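Local coordinates for protein DNA polymerase sliding clamp (Archaeoglobus fulgidus, PDB 1RWZ) that forms a homotrimeric ring with DNA passing through its centre and probably tethers DNA polymerase and other processing proteins to the duplex, at residues E24-H28 and P113-E119; S156-F161 and F184-E188. All blocks are in the same frame, centred on the assembly; numbering follows the deposited sequence.

Overall arrangement
After strand 2-7 and helix 8-19 the chain enters strand 24-30, in the nine-stranded antiparallel sheet, and then runs through 84 mainly strand residues before the segment 113-119 returns to it. Contact 1 thus ties the N-terminal domain to the first half of the loop that leads from strand 104-109 to strand 129-134 and the C-terminal domain. Contact 2 begins only after contact 1 has closed, so the two neither nest nor cross. It spans 22 residues and joins the hairpin tip between strands 151-157 and 160-166 to the loop between strands 183-184 and 189-194. The contact centres lie 38 Å apart, on opposite sides of the chain's centre.

Contact 1: E24-H28 and P113-E119; sequences EARIH and PSAIRKE
Ala25 and Arg26, on strand 24-30, run beside the loop, with Arg26 CA 6.1 Å from Pro113 CA and Ala25 CA 6.7 Å from Ile116 CA; no backbone hydrogen bond crosses, and side chains do the joining. Arg26, extended from CG to NE, drives its guanidinium into the bend of 113-119. NH1 gives a nearly straight bond (176°) to Arg117 O, which lies in the guanidinium plane, although NH1 itself stands above the carbonyl plane; the NH1 to Arg117 O distance of 2.5 Å is short and its exact value doubtful. NH2 reaches Ile116 O at 2.8 Å, a weak bond at 118°. Pro113 O and Ile116 CB lie over one guanidinium face, with Glu119 N over the other. This loop connects the two domains of the PCNA fold, and these bonds fasten its first half to strand 24-30 of the nine-stranded sheet that both domains share. Glu119, bent at chi2 (72°), divides its carboxylate between two partners: OE2 forms a salt bridge with Arg26 NH1 at 3.3 Å, its hydrogen bond weak, while OE1 accepts from His28 NE2 at 2.7 Å, near the imidazole plane but from above the carboxylate plane. Thr66 holds His28 ND1, which fixes the ring at both nitrogens. Ile116 CD1 rests 3.6 Å from Ala25 O.

Contact 2: S156-F161 and F184-E188; sequences SDKEGF and FNGGE
Phe184 pushes the edge of its ring against the hairpin tip, where Asp157 O lies near the ring plane, 3.1 Å from CZ. The tip belongs to the two-residue beta hairpin of strands 151-157 and 160-166 in the C-terminal domain: Asp157 to Gly160 form a type I turn, closed by backbone bonds in both directions between Asp157 and Gly160. With its CG anti to the backbone N (chi1 -178°), Phe184 projects toward this turn and meets oxygens there. Asp157 O and Ser156 OG lie at its edge, OG 3.2 Å from CE1, while Gly160 O comes obliquely to CZ at 3.5 Å. Aromatic C-H edges carry a slight positive charge, so the two edge-on approaches are probably favourable.

On one face of the ring its own loop folds back, with Gly186 N 3.4 Å above the plane and over the centre. An Asx turn shapes that return, Asn185 OD1 accepting from Gly187 N; the same OD1 also takes a bond from Lys130 N. In this conformation Gly187 O meets Ser156 OG, which donates to it at 2.8 Å, in the carbonyl plane.

Beyond this point the loop passes into strand 189-194, which pairs antiparallel with 151-157, Ser156 and Ala189 sharing a backbone hydrogen bond. The two segments already lie close one residue earlier, where Glu188 CA points its hydrogen at Ser156 O over 3.3 Å (153° at the hydrogen). On the exposed side a water accepts from Lys158 N and donates to Glu188 OE2, 2.9 Å from each.

Contact 1: E24-H28 and P113-E119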
loop_
_atom_site.group_PDB
_atom_site.type_symbol
_atom_site.label_atom_id
_atom_site.label_comp_id
_atom_site.label_asym_id
_atom_site.label_seq_id
_atom_site.Cartn_x
_atom_site.Cartn_y
_atom_site.Cartn_z
ATOM N N GLU A 24 -2.331 23.918 15.900
ATOM C CA GLU A 24 -3.275 24.310 16.943
ATOM C C GLU A 24 -4.330 25.167 16.268
ATOM O O GLU A 24 -4.040 25.845 15.282
ATOM C CB GLU A 24 -2.606 25.166 18.017
ATOM C CG GLU A 24 -1.310 24.635 18.576
ATOM C CD GLU A 24 -0.762 25.546 19.651
ATOM O OE1 GLU A 24 -0.670 26.768 19.399
ATOM O OE2 GLU A 24 -0.427 25.047 20.747
ATOM N N ALA A 25 -5.543 25.162 16.804
ATOM C CA ALA A 25 -6.602 25.959 16.208
ATOM C C ALA A 25 -7.767 26.203 17.147
ATOM O O ALA A 25 -8.013 25.426 18.073
ATOM C CB ALA A 25 -7.101 25.281 14.933
ATOM N N ARG A 26 -8.478 27.302 16.909
ATOM C CA ARG A 26 -9.651 27.630 17.701
ATOM C C ARG A 26 -10.836 26.995 16.990
ATOM O O ARG A 26 -11.005 27.177 15.785
ATOM C CB ARG A 26 -9.891 29.141 17.756
ATOM C CG ARG A 26 -8.932 29.939 18.622
ATOM C CD ARG A 26 -9.506 31.339 18.852
ATOM N NE ARG A 26 -8.548 32.255 19.465
ATOM C CZ ARG A 26 -7.399 32.610 18.901
ATOM N NH1 ARG A 26 -7.069 32.124 17.715
ATOM N NH2 ARG A 26 -6.584 33.453 19.521
ATOM N N ILE A 27 -11.645 26.250 17.730
ATOM C CA ILE A 27 -12.825 25.613 17.156
ATOM C C ILE A 27 -14.047 26.257 17.789
ATOM O O ILE A 27 -14.204 26.242 19.009
ATOM C CB ILE A 27 -12.864 24.101 17.451
ATOM C CG1 ILE A 27 -11.571 23.440 16.964
ATOM C CG2 ILE A 27 -14.089 23.481 16.789
ATOM C CD1 ILE A 27 -11.278 23.647 15.509
ATOM N N HIS A 28 -14.907 26.826 16.954
ATOM C CA HIS A 28 -16.107 27.491 17.432
ATOM C C HIS A 28 -17.338 26.618 17.262
ATOM O O HIS A 28 -17.620 26.140 16.162
ATOM C CB HIS A 28 -16.340 28.791 16.655
ATOM C CG HIS A 28 -15.177 29.732 16.673
ATOM N ND1 HIS A 28 -14.945 30.611 17.710
ATOM C CD2 HIS A 28 -14.170 29.920 15.788
ATOM C CE1 HIS A 28 -13.844 31.298 17.463
ATOM N NE2 HIS A 28 -13.354 30.898 16.304
ATOM N N PRO A 113 -7.669 29.292 24.368
ATOM C CA PRO A 113 -7.857 29.957 23.073
ATOM C C PRO A 113 -6.953 31.172 22.869
ATOM O O PRO A 113 -6.468 31.418 21.765
ATOM C CB PRO A 113 -9.336 30.330 23.095
ATOM C CG PRO A 113 -9.940 29.227 23.893
ATOM C CD PRO A 113 -8.964 29.083 25.038
ATOM N N SER A 114 -6.727 31.920 23.944
ATOM C CA SER A 114 -5.895 33.116 23.891
ATOM C C SER A 114 -4.434 32.809 23.583
ATOM O O SER A 114 -3.731 33.625 22.985
ATOM C CB SER A 114 -5.989 33.868 25.219
ATOM O OG SER A 114 -7.336 34.188 25.523
ATOM N N ALA A 115 -3.977 31.632 23.997
ATOM C CA ALA A 115 -2.598 31.224 23.767
ATOM C C ALA A 115 -2.373 30.879 22.299
ATOM O O ALA A 115 -1.234 30.751 21.846
ATOM C CB ALA A 115 -2.260 30.027 24.644
ATOM N N ILE A 116 -3.468 30.727 21.562
ATOM C CA ILE A 116 -3.402 30.397 20.145
ATOM C C ILE A 116 -3.342 31.677 19.315
ATOM O O ILE A 116 -3.904 32.701 19.702
ATOM C CB ILE A 116 -4.634 29.567 19.718
ATOM C CG1 ILE A 116 -4.679 28.263 20.520
ATOM C CG2 ILE A 116 -4.580 29.272 18.223
ATOM C CD1 ILE A 116 -5.853 27.364 20.174
ATOM N N ARG A 117 -2.655 31.612 18.181
ATOM C CA ARG A 117 -2.525 32.766 17.302
ATOM C C ARG A 117 -3.869 33.432 17.039
ATOM O O ARG A 117 -4.854 32.761 16.732
ATOM C CB ARG A 117 -1.892 32.356 15.973
ATOM C CG ARG A 117 -1.908 33.468 14.940
ATOM C CD ARG A 117 -1.220 33.064 13.653
ATOM N NE ARG A 117 -1.356 34.106 12.638
ATOM C CZ ARG A 117 -0.769 34.073 11.446
ATOM N NH1 ARG A 117 0.003 33.046 11.112
ATOM N NH2 ARG A 117 -0.961 35.066 10.587
ATOM N N LYS A 118 -3.890 34.757 17.159
ATOM C CA LYS A 118 -5.093 35.556 16.943
ATOM C C LYS A 118 -5.970 35.032 15.816
ATOM O O LYS A 118 -5.478 34.615 14.769
ATOM C CB LYS A 118 -4.714 37.011 16.642
ATOM C CG LYS A 118 -4.252 37.812 17.850
ATOM C CD LYS A 118 -5.406 38.075 18.808
ATOM C CE LYS A 118 -4.973 38.957 19.971
ATOM N NZ LYS A 118 -6.106 39.258 20.894
ATOM N N GLU A 119 -7.279 35.062 16.042
ATOM C CA GLU A 119 -8.244 34.604 15.053
ATOM C C GLU A 119 -8.128 35.488 13.809
ATOM O O GLU A 119 -8.311 36.703 13.886
ATOM C CB GLU A 119 -9.656 34.707 15.631
ATOM C CG GLU A 119 -10.720 33.962 14.852
ATOM C CD GLU A 119 -10.607 32.459 15.001
ATOM O OE1 GLU A 119 -11.524 31.753 14.542
ATOM O OE2 GLU A 119 -9.606 31.981 15.575
HETATM O O HOH W 1 -1.152 29.168 17.292
HETATM O O HOH W 2 -11.269 29.336 14.149
HETATM O O HOH W 3 -6.834 36.162 21.011
#

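Contact 2: S156-F161 and F184-E188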
loop_
_atom_site.group_PDB
_atom_site.type_symbol
_atom_site.label_atom_id
_atom_site.label_comp_id
_atom_site.label_asym_id
_atom_site.label_seq_id
_atom_site.Cartn_x
_atom_site.Cartn_y
_atom_site.Cartn_z
ATOM N N SER A 156 -9.119 31.759 -16.842
ATOM C CA SER A 156 -10.539 31.654 -17.152
ATOM C C SER A 156 -10.954 32.747 -18.128
ATOM O O SER A 156 -10.438 33.862 -18.092
ATOM C CB SER A 156 -11.369 31.781 -15.866
ATOM O OG SER A 156 -12.756 31.642 -16.118
ATOM N N ASP A 157 -11.871 32.402 -19.022
ATOM C CA ASP A 157 -12.424 33.351 -19.977
ATOM C C ASP A 157 -13.671 32.705 -20.551
ATOM O O ASP A 157 -14.093 31.649 -20.080
ATOM C CB ASP A 157 -11.427 33.711 -21.091
ATOM C CG ASP A 157 -10.980 32.514 -21.902
ATOM O OD1 ASP A 157 -11.767 31.564 -22.076
ATOM O OD2 ASP A 157 -9.830 32.538 -22.385
ATOM N N LYS A 158 -14.272 33.322 -21.559
ATOM C CA LYS A 158 -15.483 32.755 -22.133
ATOM C C LYS A 158 -15.287 31.355 -22.723
ATOM O O LYS A 158 -16.238 30.581 -22.814
ATOM C CB LYS A 158 -16.052 33.712 -23.183
ATOM C CG LYS A 158 -16.462 35.055 -22.587
ATOM C CD LYS A 158 -17.095 35.985 -23.612
ATOM C CE LYS A 158 -17.531 37.290 -22.954
ATOM N NZ LYS A 158 -18.209 38.218 -23.908
ATOM N N GLU A 159 -14.058 31.017 -23.103
ATOM C CA GLU A 159 -13.778 29.703 -23.687
ATOM C C GLU A 159 -13.561 28.578 -22.673
ATOM O O GLU A 159 -13.291 27.436 -23.059
ATOM C CB GLU A 159 -12.558 29.775 -24.610
ATOM C CG GLU A 159 -12.794 30.504 -25.919
ATOM C CD GLU A 159 -11.589 30.430 -26.840
ATOM O OE1 GLU A 159 -11.146 29.301 -27.148
ATOM O OE2 GLU A 159 -11.086 31.497 -27.258
ATOM N N GLY A 160 -13.662 28.886 -21.384
ATOM C CA GLY A 160 -13.478 27.844 -20.391
ATOM C C GLY A 160 -12.425 28.099 -19.328
ATOM O O GLY A 160 -11.973 29.228 -19.134
ATOM N N PHE A 161 -12.034 27.026 -18.648
ATOM C CA PHE A 161 -11.053 27.084 -17.570
ATOM C C PHE A 161 -9.821 26.248 -17.889
ATOM O O PHE A 161 -9.930 25.086 -18.287
ATOM C CB PHE A 161 -11.702 26.583 -16.278
ATOM C CG PHE A 161 -10.770 26.529 -15.104
ATOM C CD1 PHE A 161 -10.126 27.681 -14.652
ATOM C CD2 PHE A 161 -10.551 25.330 -14.436
ATOM C CE1 PHE A 161 -9.280 27.632 -13.550
ATOM C CE2 PHE A 161 -9.707 25.271 -13.335
ATOM C CZ PHE A 161 -9.068 26.427 -12.889
ATOM N N PHE A 184 -20.281 27.489 -14.667
ATOM C CA PHE A 184 -19.204 28.372 -15.104
ATOM C C PHE A 184 -19.795 29.705 -15.542
ATOM O O PHE A 184 -20.759 29.733 -16.304
ATOM C CB PHE A 184 -18.462 27.723 -16.271
ATOM C CG PHE A 184 -17.296 28.523 -16.776
ATOM C CD1 PHE A 184 -16.250 28.869 -15.922
ATOM C CD2 PHE A 184 -17.225 28.897 -18.114
ATOM C CE1 PHE A 184 -15.143 29.577 -16.398
ATOM C CE2 PHE A 184 -16.127 29.602 -18.601
ATOM C CZ PHE A 184 -15.082 29.944 -17.740
ATOM N N ASN A 185 -19.211 30.807 -15.083
ATOM C CA ASN A 185 -19.738 32.120 -15.435
ATOM C C ASN A 185 -18.956 32.846 -16.531
ATOM O O ASN A 185 -19.287 33.976 -16.889
ATOM C CB ASN A 185 -19.838 32.986 -14.174
ATOM C CG ASN A 185 -18.498 33.528 -13.723
ATOM O OD1 ASN A 185 -17.448 32.970 -14.034
ATOM N ND2 ASN A 185 -18.532 34.617 -12.970
ATOM N N GLY A 186 -17.930 32.191 -17.066
ATOM C CA GLY A 186 -17.137 32.780 -18.133
ATOM C C GLY A 186 -16.330 34.019 -17.782
ATOM O O GLY A 186 -15.882 34.739 -18.677
ATOM N N GLY A 187 -16.141 34.271 -16.491
ATOM C CA GLY A 187 -15.380 35.433 -16.066
ATOM C C GLY A 187 -13.938 35.381 -16.536
ATOM O O GLY A 187 -13.352 34.305 -16.647
ATOM N N GLU A 188 -13.359 36.544 -16.813
ATOM C CA GLU A 188 -11.976 36.609 -17.269
ATOM C C GLU A 188 -11.042 36.805 -16.083
ATOM O O GLU A 188 -11.194 37.755 -15.314
ATOM C CB GLU A 188 -11.798 37.754 -18.272
ATOM C CG GLU A 188 -12.622 37.579 -19.540
ATOM C CD GLU A 188 -12.316 38.629 -20.590
ATOM O OE1 GLU A 188 -12.412 39.836 -20.277
ATOM O OE2 GLU A 188 -11.984 38.246 -21.731
HETATM O O HOH W 4 -13.552 35.928 -22.619
#